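Local atomic coordinates of mosquitocidal toxin (PDB entry 2VSE), a protein that kills mosquito larvae, probably by ADP-ribosylating target proteins through an enzymatic domain joined to four ricin-B-like lectin domains. Residues L67-R72 with S113-R118; L122-T127 with N257-N262; K278-I283 with G385-K390; S377-L382 with S402-L407. All blocks are in the same frame, centred on the assembly; numbering follows the deposited sequence.

How the contacts relate
The four contacts fall into two pairs, one on the sheet of the ADP-ribosyltransferase domain and a loop packed on it, one in the first ricin-B-like lectin domain. Contacts 1 and 2, with centres 16 Å apart, meet through R118, whose O probably accepts a hydrogen bond from I126 N and whose NH2 probably bonds N257 OD1. Contact 1 joins R68 and S113, whose R-S-E pattern with E168 suggests the probable NAD site; contact 2 lies at the rim of the same sheet. Contacts 3 and 4 have centres 11 Å apart, and K278 N probably bonds E405 O between them. The pairs do not touch: centres are 34 to 40 Å apart, nearest atoms about 22 to 24 Å.

Contact 1: L67-R72 with S113-R118; sequences LRWDRR and STTRAR
R68 reaches S113 with the end of an extended side chain: NH1 meets a lone pair of S113 O in the carbonyl plane over 2.7 Å, and the oxygen in turn lies near the guanidinium plane, at its edge. Next to this bond, L67 and T115 form an antiparallel hydrogen-bonded pair, with T115 N 2.7 Å from L67 O and L67 N 2.8 Å from T115 O. L67 CD1 then packs on A117 CB at 4.2 Å. Because CG of R68 is anti to the backbone N (chi1 178°), the chain runs straight out to D70, where NE and NH2 grip OD2 side-on; NE, 3.0 Å away, meets that oxygen on its anti lone pair, away from OD1. R72 holds both oxygens of the same carboxylate, NE to OD1 and NH2 to OD2, and R72 N closes an Asx turn on OD1. D70, with D244 in a salt bridge to NH2, holds the R68 guanidinium in its rotation. With E168, which bonds S113 OG, R68 and S113 probably correspond to the R-S-E signature of one class of ADP-ribosyltransferases. Strand 66-70 also pairs with strand 138-144, and strand 111-119 with 125-126 and 168-172, placing the contact inside the mixed sheet.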
loop_
_atom_site.group_PDB
_atom_site.type_symbol
_atom_site.label_atom_id
_atom_site.label_comp_id
_atom_site.label_asym_id
_atom_site.label_seq_id
_atom_site.Cartn_x
_atom_site.Cartn_y
_atom_site.Cartn_z
ATOM N N LEU A 67 -1.093 17.830 0.774
ATOM C CA LEU A 67 0.308 18.177 0.692
ATOM C C LEU A 67 1.108 17.406 1.725
ATOM O O LEU A 67 0.634 17.176 2.836
ATOM C CB LEU A 67 0.485 19.676 0.923
ATOM C CG LEU A 67 -0.369 20.599 0.049
ATOM C CD1 LEU A 67 -0.289 22.050 0.521
ATOM C CD2 LEU A 67 0.006 20.495 -1.441
ATOM N N ARG A 68 2.324 17.009 1.368
ATOM C CA ARG A 68 3.246 16.466 2.358
ATOM C C ARG A 68 4.632 17.092 2.262
ATOM O O ARG A 68 5.287 17.019 1.226
ATOM C CB ARG A 68 3.345 14.942 2.262
ATOM C CG ARG A 68 4.331 14.384 3.254
ATOM C CD ARG A 68 4.451 12.896 3.210
ATOM N NE ARG A 68 5.600 12.500 4.010
ATOM C CZ ARG A 68 5.535 12.120 5.288
ATOM N NH1 ARG A 68 4.365 12.074 5.916
ATOM N NH2 ARG A 68 6.642 11.786 5.940
ATOM N N TRP A 69 5.064 17.717 3.349
ATOM C CA TRP A 69 6.435 18.177 3.482
ATOM C C TRP A 69 7.359 16.997 3.784
ATOM O O TRP A 69 7.124 16.248 4.733
ATOM C CB TRP A 69 6.513 19.197 4.601
ATOM C CG TRP A 69 5.600 20.338 4.372
ATOM C CD1 TRP A 69 4.320 20.476 4.830
ATOM C CD2 TRP A 69 5.881 21.507 3.594
ATOM N NE1 TRP A 69 3.792 21.669 4.399
ATOM C CE2 TRP A 69 4.728 22.323 3.638
ATOM C CE3 TRP A 69 7.002 21.952 2.880
ATOM C CZ2 TRP A 69 4.664 23.563 2.994
ATOM C CZ3 TRP A 69 6.941 23.182 2.246
ATOM C CH2 TRP A 69 5.775 23.972 2.304
ATOM N N ASP A 70 8.403 16.834 2.976
ATOM C CA ASP A 70 9.330 15.717 3.123
ATOM C C ASP A 70 10.725 16.106 2.613
ATOM O O ASP A 70 10.854 16.808 1.599
ATOM C CB ASP A 70 8.785 14.495 2.380
ATOM C CG ASP A 70 9.313 13.177 2.935
ATOM O OD1 ASP A 70 10.538 12.949 2.830
ATOM O OD2 ASP A 70 8.505 12.364 3.457
ATOM N N ARG A 71 11.756 15.662 3.329
ATOM C CA ARG A 71 13.149 15.978 2.993
ATOM C C ARG A 71 13.711 15.039 1.931
ATOM O O ARG A 71 14.774 15.301 1.357
ATOM C CB ARG A 71 14.031 15.929 4.243
ATOM C CG ARG A 71 13.690 16.962 5.295
ATOM C CD ARG A 71 14.502 18.216 5.098
ATOM N NE ARG A 71 14.030 19.331 5.913
ATOM C CZ ARG A 71 14.558 20.549 5.882
ATOM N NH1 ARG A 71 15.583 20.817 5.080
ATOM N NH2 ARG A 71 14.058 21.503 6.654
ATOM N N ARG A 72 12.993 13.949 1.672
ATOM C CA ARG A 72 13.389 12.996 0.640
ATOM C C ARG A 72 12.979 13.483 -0.755
ATOM O O ARG A 72 11.854 13.962 -0.940
ATOM C CB ARG A 72 12.828 11.599 0.945
ATOM C CG ARG A 72 13.404 10.966 2.228
ATOM C CD ARG A 72 12.602 9.758 2.694
ATOM N NE ARG A 72 11.224 10.126 3.002
ATOM C CZ ARG A 72 10.213 9.267 3.083
ATOM N NH1 ARG A 72 10.414 7.968 2.884
ATOM N NH2 ARG A 72 8.993 9.716 3.361
ATOM N N SER A 113 1.466 10.832 7.372
ATOM C CA SER A 113 0.600 12.012 7.385
ATOM C C SER A 113 0.781 12.982 6.213
ATOM O O SER A 113 1.852 13.053 5.595
ATOM C CB SER A 113 0.698 12.736 8.717
ATOM O OG SER A 113 0.024 11.988 9.716
ATOM N N THR A 114 -0.303 13.696 5.914
ATOM C CA THR A 114 -0.359 14.745 4.906
ATOM C C THR A 114 -1.140 15.894 5.527
ATOM O O THR A 114 -1.794 15.697 6.552
ATOM C CB THR A 114 -1.142 14.275 3.680
ATOM O OG1 THR A 114 -2.488 13.956 4.075
ATOM C CG2 THR A 114 -0.486 13.053 3.047
ATOM N N THR A 115 -1.080 17.081 4.918
ATOM C CA THR A 115 -1.892 18.226 5.349
ATOM C C THR A 115 -2.727 18.804 4.198
ATOM O O THR A 115 -2.233 18.927 3.075
ATOM C CB THR A 115 -1.035 19.336 6.041
ATOM O OG1 THR A 115 -1.893 20.301 6.656
ATOM C CG2 THR A 115 -0.098 20.034 5.059
ATOM N N ARG A 116 -3.987 19.142 4.484
ATOM C CA ARG A 116 -4.908 19.687 3.480
ATOM C C ARG A 116 -4.299 20.911 2.831
ATOM O O ARG A 116 -3.596 21.673 3.484
ATOM C CB ARG A 116 -6.243 20.119 4.099
ATOM C CG ARG A 116 -6.993 19.067 4.895
ATOM C CD ARG A 116 -8.424 19.534 5.235
ATOM N NE ARG A 116 -9.343 19.294 4.116
ATOM C CZ ARG A 116 -10.167 20.195 3.582
ATOM N NH1 ARG A 116 -10.242 21.430 4.065
ATOM N NH2 ARG A 116 -10.947 19.848 2.566
ATOM N N ALA A 117 -4.569 21.104 1.547
ATOM C CA ALA A 117 -4.285 22.387 0.906
ATOM C C ALA A 117 -5.354 23.375 1.359
ATOM O O ALA A 117 -6.496 22.970 1.584
ATOM C CB ALA A 117 -4.285 22.241 -0.615
ATOM N N ARG A 118 -4.982 24.653 1.488
ATOM C CA ARG A 118 -5.863 25.700 2.048
ATOM C C ARG A 118 -6.210 26.756 1.014
ATOM O O ARG A 118 -5.355 27.185 0.235
ATOM C CB ARG A 118 -5.229 26.361 3.279
ATOM C CG ARG A 118 -4.889 25.380 4.399
ATOM C CD ARG A 118 -4.379 26.054 5.684
ATOM N NE ARG A 118 -5.415 26.836 6.359
ATOM C CZ ARG A 118 -5.396 28.166 6.484
ATOM N NH1 ARG A 118 -4.385 28.874 5.993
ATOM N NH2 ARG A 118 -6.382 28.787 7.119
#

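Contact 2: L122-T127 with N257-N262; sequences LGLEIT and NNLLNN
The E125 carboxylate and the N262 amide meet at steeply inclined planes, 75° apart, with ND2 of N262 2.6 Å from OE1 of E125. The bond is short but bent, and therefore weak. Over one face of the carboxylate lies L260, its CD2 methyl 3.9 Å from CD of E125, while the other oxygen, OE2, takes salt bridges from R141 and R65. The glutamate gets there by an extended chain, its CG turned away from the backbone N (chi1 -179°), which runs obliquely past L260. A second flat group, the N258 carbonyl, is gripped twice by T127: T127 N donates to N258 O at 2.9 Å, almost in line with the C=O bond, and OG1 of T127 comes from above the carbonyl plane, 3.2 Å from the same oxygen. L260 N donates to E125 O at 3.0 Å; this bond and that of T127 N flank I126 and L259 and make a single backbone bridge. Methyl groups pack around the bonds. L260 CD1 lies against the T127 hydroxyl, 3.4 Å from OG1, the two side chains crossing at about a right angle; L259 CD2 rests on L124 CB; and I126 CG2 packs on the backbone of N257 at its CA, 3.5 Å away. Chemically, the loop that leads from strand 252-253 toward the first lectin domain is pinned to the edge of the enzymatic sheet mainly through backbone carbonyls, and E125, buried and facing two arginines, probably remains ionised.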
loop_
_atom_site.group_PDB
_atom_site.type_symbol
_atom_site.label_atom_id
_atom_site.label_comp_id
_atom_site.label_asym_id
_atom_site.label_seq_id
_atom_site.Cartn_x
_atom_site.Cartn_y
_atom_site.Cartn_z
ATOM N N LEU A 122 -12.799 32.370 -2.336
ATOM C CA LEU A 122 -12.815 32.646 -3.771
ATOM C C LEU A 122 -12.041 31.548 -4.498
ATOM O O LEU A 122 -11.965 31.537 -5.728
ATOM C CB LEU A 122 -12.226 34.031 -4.081
ATOM C CG LEU A 122 -12.777 35.275 -3.366
ATOM C CD1 LEU A 122 -11.825 36.454 -3.529
ATOM C CD2 LEU A 122 -14.184 35.650 -3.839
ATOM N N GLY A 123 -11.465 30.630 -3.725
ATOM C CA GLY A 123 -10.800 29.452 -4.270
ATOM C C GLY A 123 -9.333 29.630 -4.616
ATOM O O GLY A 123 -8.753 28.791 -5.318
ATOM N N LEU A 124 -8.733 30.720 -4.133
ATOM C CA LEU A 124 -7.305 30.982 -4.343
ATOM C C LEU A 124 -6.487 30.376 -3.200
ATOM O O LEU A 124 -6.853 30.511 -2.030
ATOM C CB LEU A 124 -7.026 32.487 -4.459
ATOM C CG LEU A 124 -7.546 33.312 -5.649
ATOM C CD1 LEU A 124 -7.602 34.786 -5.278
ATOM C CD2 LEU A 124 -6.704 33.125 -6.907
ATOM N N GLU A 125 -5.379 29.722 -3.548
ATOM C CA GLU A 125 -4.564 28.974 -2.582
ATOM C C GLU A 125 -3.893 29.841 -1.518
ATOM O O GLU A 125 -3.306 30.882 -1.817
ATOM C CB GLU A 125 -3.533 28.090 -3.294
ATOM C CG GLU A 125 -2.672 27.265 -2.350
ATOM C CD GLU A 125 -1.843 26.198 -3.050
ATOM O OE1 GLU A 125 -1.656 26.268 -4.290
ATOM O OE2 GLU A 125 -1.372 25.279 -2.347
ATOM N N ILE A 126 -3.995 29.369 -0.278
ATOM C CA ILE A 126 -3.475 30.034 0.908
ATOM C C ILE A 126 -2.210 29.321 1.390
ATOM O O ILE A 126 -1.996 28.143 1.078
ATOM C CB ILE A 126 -4.511 29.964 2.059
ATOM C CG1 ILE A 126 -5.810 30.688 1.690
ATOM C CG2 ILE A 126 -3.934 30.524 3.359
ATOM C CD1 ILE A 126 -6.865 30.652 2.815
ATOM N N THR A 127 -1.392 30.038 2.166
ATOM C CA THR A 127 -0.260 29.450 2.897
ATOM C C THR A 127 -0.736 28.286 3.784
ATOM O O THR A 127 -1.522 28.492 4.708
ATOM C CB THR A 127 0.465 30.528 3.768
ATOM O OG1 THR A 127 0.692 31.714 2.991
ATOM C CG2 THR A 127 1.808 29.999 4.282
ATOM N N ASN A 257 -2.553 33.659 6.437
ATOM C CA ASN A 257 -3.537 33.364 5.403
ATOM C C ASN A 257 -3.207 34.071 4.091
ATOM O O ASN A 257 -4.103 34.554 3.386
ATOM C CB ASN A 257 -4.949 33.726 5.879
ATOM C CG ASN A 257 -5.365 32.949 7.120
ATOM O OD1 ASN A 257 -5.392 31.708 7.127
ATOM N ND2 ASN A 257 -5.700 33.683 8.182
ATOM N N ASN A 258 -1.915 34.134 3.768
ATOM C CA ASN A 258 -1.474 34.812 2.553
ATOM C C ASN A 258 -1.752 34.012 1.291
ATOM O O ASN A 258 -1.796 32.771 1.314
ATOM C CB ASN A 258 0.012 35.200 2.621
ATOM C CG ASN A 258 0.269 36.487 3.516
ATOM O OD1 ASN A 258 -0.667 37.229 3.850
ATOM N ND2 ASN A 258 1.527 36.547 4.131
ATOM N N LEU A 259 -1.956 34.743 0.199
ATOM C CA LEU A 259 -2.098 34.159 -1.126
ATOM C C LEU A 259 -0.737 33.653 -1.581
ATOM O O LEU A 259 0.282 34.322 -1.400
ATOM C CB LEU A 259 -2.637 35.199 -2.119
ATOM C CG LEU A 259 -3.995 35.842 -1.798
ATOM C CD1 LEU A 259 -4.135 37.212 -2.465
ATOM C CD2 LEU A 259 -5.160 34.925 -2.165
ATOM N N LEU A 260 -0.725 32.457 -2.155
ATOM C CA LEU A 260 0.488 31.897 -2.715
ATOM C C LEU A 260 0.597 32.289 -4.172
ATOM O O LEU A 260 -0.414 32.427 -4.859
ATOM C CB LEU A 260 0.477 30.379 -2.578
ATOM C CG LEU A 260 1.341 29.717 -1.497
ATOM C CD1 LEU A 260 1.121 30.328 -0.116
ATOM C CD2 LEU A 260 1.096 28.215 -1.478
ATOM N N ASN A 261 1.832 32.470 -4.626
ATOM C CA ASN A 261 2.122 32.786 -6.019
ATOM C C ASN A 261 1.903 31.555 -6.899
ATOM O O ASN A 261 2.655 30.583 -6.805
ATOM C CB ASN A 261 3.564 33.283 -6.137
ATOM C CG ASN A 261 3.883 33.843 -7.501
ATOM O OD1 ASN A 261 3.099 33.721 -8.443
ATOM N ND2 ASN A 261 5.053 34.457 -7.617
ATOM N N ASN A 262 0.877 31.610 -7.752
ATOM C CA ASN A 262 0.427 30.443 -8.515
ATOM C C ASN A 262 -0.072 30.780 -9.933
ATOM O O ASN A 262 0.217 31.850 -10.478
ATOM C CB ASN A 262 -0.675 29.691 -7.735
ATOM C CG ASN A 262 -0.136 28.546 -6.851
ATOM O OD1 ASN A 262 1.052 28.471 -6.522
ATOM N ND2 ASN A 262 -1.036 27.654 -6.458
#

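Contact 3: K278-I283 with G385-K390; sequences KKDRNI and GNTLNK
K279 is the first residue of 278-283 to touch the other loop. Its chain is extended, with CG trans to N (chi1 -156°), and passes across T387 at about a right angle: CB and CG both lie near the T387 CG2 methyl, CB at 4.1 Å. The tip goes on to G385, where NZ is 3.3 Å from G385 O, a weak hydrogen bond from an exposed lysine. D280 follows, and here the contact is made by CB, 3.9 Å from T387 CG2. Its carboxylate is engaged within its own loop, OD1 accepting from N282 N at 3.2 Å in an Asx turn, with the donor above the carboxylate plane. The same residue opens a type I beta turn in which I283 N donates to D280 O over 3.1 Å. That turn brings the chain back, so that I283, the buried member of the group, points at T387 again. CD1 of I283 lies 4.0 Å from T387 CB, and its CG2 is 3.8 Å from T387 O. The T387 side chain thus packs against K279, D280 and I283 together. The contact joins the connection between strands 271-277 and 283-287, the first inter-strand loop of this ricin-B-type domain, to that between strands 379-382 and 393-396 near its C-terminal end, as expected where a closed beta-trefoil brings its two ends together.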
loop_
_atom_site.group_PDB
_atom_site.type_symbol
_atom_site.label_atom_id
_atom_site.label_comp_id
_atom_site.label_asym_id
_atom_site.label_seq_id
_atom_site.Cartn_x
_atom_site.Cartn_y
_atom_site.Cartn_z
ATOM N N LYS A 278 -12.432 13.082 -27.845
ATOM C CA LYS A 278 -13.464 12.985 -26.809
ATOM C C LYS A 278 -14.582 12.014 -27.200
ATOM O O LYS A 278 -15.074 11.264 -26.353
ATOM C CB LYS A 278 -14.047 14.360 -26.477
ATOM C CG LYS A 278 -14.932 14.366 -25.237
ATOM C CD LYS A 278 -15.897 15.540 -25.239
ATOM C CE LYS A 278 -16.734 15.551 -23.973
ATOM N NZ LYS A 278 -17.812 16.585 -23.990
ATOM N N LYS A 279 -14.966 12.029 -28.476
ATOM C CA LYS A 279 -16.038 11.171 -28.978
ATOM C C LYS A 279 -15.707 9.669 -28.864
ATOM O O LYS A 279 -16.605 8.849 -28.692
ATOM C CB LYS A 279 -16.418 11.559 -30.413
ATOM C CG LYS A 279 -17.829 11.146 -30.798
ATOM C CD LYS A 279 -18.278 11.751 -32.117
ATOM C CE LYS A 279 -19.703 11.313 -32.434
ATOM N NZ LYS A 279 -20.198 11.886 -33.712
ATOM N N ASP A 280 -14.421 9.329 -28.952
ATOM C CA ASP A 280 -13.945 7.963 -28.725
ATOM C C ASP A 280 -12.501 7.964 -28.225
ATOM O O ASP A 280 -11.557 8.144 -28.999
ATOM C CB ASP A 280 -14.076 7.114 -29.994
ATOM C CG ASP A 280 -13.964 5.625 -29.713
ATOM O OD1 ASP A 280 -13.440 5.249 -28.645
ATOM O OD2 ASP A 280 -14.406 4.824 -30.561
ATOM N N ARG A 281 -12.335 7.745 -26.925
ATOM C CA ARG A 281 -11.014 7.802 -26.286
ATOM C C ARG A 281 -10.062 6.673 -26.688
ATOM O O ARG A 281 -8.868 6.727 -26.385
ATOM C CB ARG A 281 -11.163 7.834 -24.769
ATOM C CG ARG A 281 -11.623 9.175 -24.222
ATOM C CD ARG A 281 -11.833 9.042 -22.731
ATOM N NE ARG A 281 -12.332 10.268 -22.119
ATOM C CZ ARG A 281 -12.389 10.468 -20.804
ATOM N NH1 ARG A 281 -11.966 9.524 -19.965
ATOM N NH2 ARG A 281 -12.866 11.616 -20.326
ATOM N N ASN A 282 -10.586 5.654 -27.361
ATOM C CA ASN A 282 -9.758 4.563 -27.850
ATOM C C ASN A 282 -8.952 4.948 -29.097
ATOM O O ASN A 282 -8.011 4.238 -29.467
ATOM C CB ASN A 282 -10.614 3.334 -28.141
ATOM C CG ASN A 282 -11.371 2.824 -26.907
ATOM O OD1 ASN A 282 -10.897 2.916 -25.767
ATOM N ND2 ASN A 282 -12.552 2.276 -27.143
ATOM N N ILE A 283 -9.316 6.072 -29.730
ATOM C CA ILE A 283 -8.678 6.519 -30.975
ATOM C C ILE A 283 -7.758 7.731 -30.756
ATOM O O ILE A 283 -8.081 8.646 -29.992
ATOM C CB ILE A 283 -9.722 6.811 -32.093
ATOM C CG1 ILE A 283 -10.462 8.127 -31.823
ATOM C CG2 ILE A 283 -10.702 5.646 -32.227
ATOM C CD1 ILE A 283 -11.359 8.625 -32.960
ATOM N N GLY A 385 -17.125 13.988 -38.344
ATOM C CA GLY A 385 -17.256 13.499 -36.972
ATOM C C GLY A 385 -17.197 11.984 -36.843
ATOM O O GLY A 385 -17.745 11.420 -35.896
ATOM N N ASN A 386 -16.530 11.329 -37.792
ATOM C CA ASN A 386 -16.389 9.875 -37.788
ATOM C C ASN A 386 -15.245 9.404 -36.897
ATOM O O ASN A 386 -14.177 10.024 -36.865
ATOM C CB ASN A 386 -16.207 9.348 -39.215
ATOM C CG ASN A 386 -17.422 9.605 -40.092
ATOM O OD1 ASN A 386 -17.289 10.006 -41.248
ATOM N ND2 ASN A 386 -18.616 9.381 -39.544
ATOM N N THR A 387 -15.474 8.310 -36.174
ATOM C CA THR A 387 -14.464 7.749 -35.276
ATOM C C THR A 387 -13.838 6.478 -35.850
ATOM O O THR A 387 -12.899 5.922 -35.271
ATOM C CB THR A 387 -15.032 7.467 -33.872
ATOM O OG1 THR A 387 -16.151 6.574 -33.972
ATOM C CG2 THR A 387 -15.463 8.762 -33.193
ATOM N N LEU A 388 -14.357 6.042 -36.997
ATOM C CA LEU A 388 -13.827 4.900 -37.738
ATOM C C LEU A 388 -12.312 5.032 -37.965
ATOM O O LEU A 388 -11.792 6.147 -38.105
ATOM C CB LEU A 388 -14.546 4.803 -39.091
ATOM C CG LEU A 388 -15.284 3.518 -39.486
ATOM C CD1 LEU A 388 -14.425 2.256 -39.281
ATOM C CD2 LEU A 388 -16.607 3.403 -38.728
ATOM N N ASN A 389 -11.609 3.902 -38.004
ATOM C CA ASN A 389 -10.171 3.910 -38.274
ATOM C C ASN A 389 -9.848 4.543 -39.617
ATOM O O ASN A 389 -10.577 4.358 -40.591
ATOM C CB ASN A 389 -9.593 2.493 -38.235
ATOM C CG ASN A 389 -9.296 2.004 -36.823
ATOM O OD1 ASN A 389 -9.010 0.830 -36.628
ATOM N ND2 ASN A 389 -9.354 2.898 -35.843
ATOM N N LYS A 390 -8.747 5.289 -39.648
ATOM C CA LYS A 390 -8.229 5.933 -40.859
ATOM C C LYS A 390 -8.991 7.168 -41.342
ATOM O O LYS A 390 -8.587 7.773 -42.335
ATOM C CB LYS A 390 -8.061 4.931 -42.010
ATOM C CG LYS A 390 -6.739 4.201 -41.998
ATOM C CD LYS A 390 -6.446 3.607 -43.364
ATOM C CE LYS A 390 -4.948 3.475 -43.595
ATOM N NZ LYS A 390 -4.226 4.787 -43.465
#

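Contact 4: S377-L382 with S402-L407; sequences SKILDL and SSQEWL
The Q404 side chain packs against strand 379-382 beside I379, L380 and D381, and each part of it meets a different group. CB is 3.4 Å from L380 O and also close to the D381 carboxylate carbon. Placed between the backbone N and the carbonyl carbon (chi1 65°), CG starts an extended chain that passes obliquely over I379, whose CG2 methyl lies 3.8 Å from CD. At the tip, NE2 gives a weak hydrogen bond to D381 OD2 over 3.4 Å, amide and carboxylate planes standing 75° apart, while OE1 accepts from N399 N and from K369 NZ. The other D381 oxygen, OD1, is gripped twice: S403 OG donates at 2.8 Å to its syn lone pair, and L382 N donates from above the carboxylate plane. OD2 in addition bonds S396. W406 then closes the contact. Its NE1 points straight at L380 O (3.2 Å, N-H...O angle 173°), which lies in the indole plane, although the donor stands well above the carbonyl plane. L380 CD2 covers one ring face toward the rim, and L382 CD2 packs 3.8 Å from CH2 of W406. A water 2.9 Å from L380 O is also within bonding distance of Q404 O. Q404 and W406 form the QxW motif of ricin-B lectins, here tying strand 379-382, which pairs with 393-396, to strand 406-410, which pairs with 271-277; F370 of strand 368-372 meets the W406 ring edge-to-face.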
loop_
_atom_site.group_PDB
_atom_site.type_symbol
_atom_site.label_atom_id
_atom_site.label_comp_id
_atom_site.label_asym_id
_atom_site.label_seq_id
_atom_site.Cartn_x
_atom_site.Cartn_y
_atom_site.Cartn_z
ATOM N N SER A 377 -9.933 30.583 -36.911
ATOM C CA SER A 377 -11.294 30.085 -37.107
ATOM C C SER A 377 -11.319 28.590 -37.464
ATOM O O SER A 377 -12.387 27.967 -37.481
ATOM C CB SER A 377 -11.994 30.875 -38.209
ATOM O OG SER A 377 -11.582 30.416 -39.484
ATOM N N LYS A 378 -10.144 28.033 -37.763
ATOM C CA LYS A 378 -10.022 26.644 -38.196
ATOM C C LYS A 378 -9.618 25.717 -37.044
ATOM O O LYS A 378 -8.491 25.769 -36.541
ATOM C CB LYS A 378 -9.060 26.522 -39.385
ATOM C CG LYS A 378 -9.536 27.221 -40.685
ATOM C CD LYS A 378 -10.920 26.750 -41.139
ATOM C CE LYS A 378 -11.488 27.626 -42.252
ATOM N NZ LYS A 378 -11.005 27.212 -43.597
ATOM N N ILE A 379 -10.556 24.864 -36.641
ATOM C CA ILE A 379 -10.387 23.998 -35.471
ATOM C C ILE A 379 -10.136 22.531 -35.853
ATOM O O ILE A 379 -10.760 21.999 -36.771
ATOM C CB ILE A 379 -11.597 24.156 -34.504
ATOM C CG1 ILE A 379 -11.564 25.549 -33.869
ATOM C CG2 ILE A 379 -11.584 23.110 -33.406
ATOM C CD1 ILE A 379 -12.888 26.298 -33.926
ATOM N N LEU A 380 -9.205 21.904 -35.137
ATOM C CA LEU A 380 -8.815 20.517 -35.358
ATOM C C LEU A 380 -9.956 19.564 -35.019
ATOM O O LEU A 380 -10.483 19.591 -33.904
ATOM C CB LEU A 380 -7.589 20.186 -34.513
ATOM C CG LEU A 380 -6.852 18.883 -34.819
ATOM C CD1 LEU A 380 -6.221 18.900 -36.214
ATOM C CD2 LEU A 380 -5.791 18.633 -33.763
ATOM N N ASP A 381 -10.305 18.712 -35.982
ATOM C CA ASP A 381 -11.529 17.918 -35.947
ATOM C C ASP A 381 -11.333 16.613 -36.728
ATOM O O ASP A 381 -10.327 16.440 -37.423
ATOM C CB ASP A 381 -12.673 18.743 -36.566
ATOM C CG ASP A 381 -14.058 18.360 -36.036
ATOM O OD1 ASP A 381 -14.189 17.360 -35.297
ATOM O OD2 ASP A 381 -15.032 19.070 -36.373
ATOM N N LEU A 382 -12.292 15.695 -36.590
ATOM C CA LEU A 382 -12.362 14.472 -37.394
ATOM C C LEU A 382 -13.391 14.669 -38.510
ATOM O O LEU A 382 -14.477 15.196 -38.262
ATOM C CB LEU A 382 -12.790 13.281 -36.530
ATOM C CG LEU A 382 -12.006 12.855 -35.278
ATOM C CD1 LEU A 382 -12.823 11.871 -34.469
ATOM C CD2 LEU A 382 -10.664 12.249 -35.616
ATOM N N SER A 402 -18.446 16.903 -30.186
ATOM C CA SER A 402 -17.366 16.395 -29.343
ATOM C C SER A 402 -16.172 15.863 -30.129
ATOM O O SER A 402 -15.150 15.494 -29.538
ATOM C CB SER A 402 -17.898 15.319 -28.406
ATOM O OG SER A 402 -18.798 15.897 -27.482
ATOM N N SER A 403 -16.299 15.827 -31.455
ATOM C CA SER A 403 -15.216 15.359 -32.311
ATOM C C SER A 403 -14.104 16.405 -32.455
ATOM O O SER A 403 -13.014 16.093 -32.933
ATOM C CB SER A 403 -15.748 14.931 -33.681
ATOM O OG SER A 403 -16.396 16.005 -34.342
ATOM N N GLN A 404 -14.373 17.645 -32.048
ATOM C CA GLN A 404 -13.308 18.659 -32.034
ATOM C C GLN A 404 -12.766 18.929 -30.619
ATOM O O GLN A 404 -11.974 19.857 -30.399
ATOM C CB GLN A 404 -13.684 19.952 -32.810
ATOM C CG GLN A 404 -14.831 20.775 -32.242
ATOM C CD GLN A 404 -15.206 21.984 -33.108
ATOM O OE1 GLN A 404 -15.490 23.065 -32.587
ATOM N NE2 GLN A 404 -15.219 21.800 -34.429
ATOM N N GLU A 405 -13.185 18.093 -29.670
ATOM C CA GLU A 405 -12.642 18.143 -28.311
ATOM C C GLU A 405 -11.642 17.003 -28.106
ATOM O O GLU A 405 -11.872 15.872 -28.549
ATOM C CB GLU A 405 -13.760 18.137 -27.256
ATOM C CG GLU A 405 -14.640 19.401 -27.261
ATOM C CD GLU A 405 -15.549 19.535 -26.029
ATOM O OE1 GLU A 405 -16.777 19.684 -26.199
ATOM O OE2 GLU A 405 -15.044 19.501 -24.887
ATOM N N TRP A 406 -10.521 17.313 -27.456
ATOM C CA TRP A 406 -9.429 16.349 -27.301
ATOM C C TRP A 406 -8.872 16.277 -25.882
ATOM O O TRP A 406 -8.944 17.252 -25.123
ATOM C CB TRP A 406 -8.275 16.685 -28.250
ATOM C CG TRP A 406 -8.674 16.810 -29.688
ATOM C CD1 TRP A 406 -9.188 17.916 -30.306
ATOM C CD2 TRP A 406 -8.584 15.796 -30.692
ATOM N NE1 TRP A 406 -9.428 17.650 -31.627
ATOM C CE2 TRP A 406 -9.062 16.357 -31.895
ATOM C CE3 TRP A 406 -8.141 14.470 -30.695
ATOM C CZ2 TRP A 406 -9.113 15.636 -33.092
ATOM C CZ3 TRP A 406 -8.199 13.751 -31.885
ATOM C CH2 TRP A 406 -8.684 14.339 -33.067
ATOM N N LEU A 407 -8.294 15.122 -25.548
ATOM C CA LEU A 407 -7.484 14.961 -24.346
ATOM C C LEU A 407 -6.006 14.950 -24.727
ATOM O O LEU A 407 -5.603 14.295 -25.691
ATOM C CB LEU A 407 -7.830 13.656 -23.631
ATOM C CG LEU A 407 -9.200 13.488 -22.967
ATOM C CD1 LEU A 407 -9.445 12.031 -22.672
ATOM C CD2 LEU A 407 -9.310 14.300 -21.686
HETATM O O HOH W 1 -9.553 20.877 -31.498
#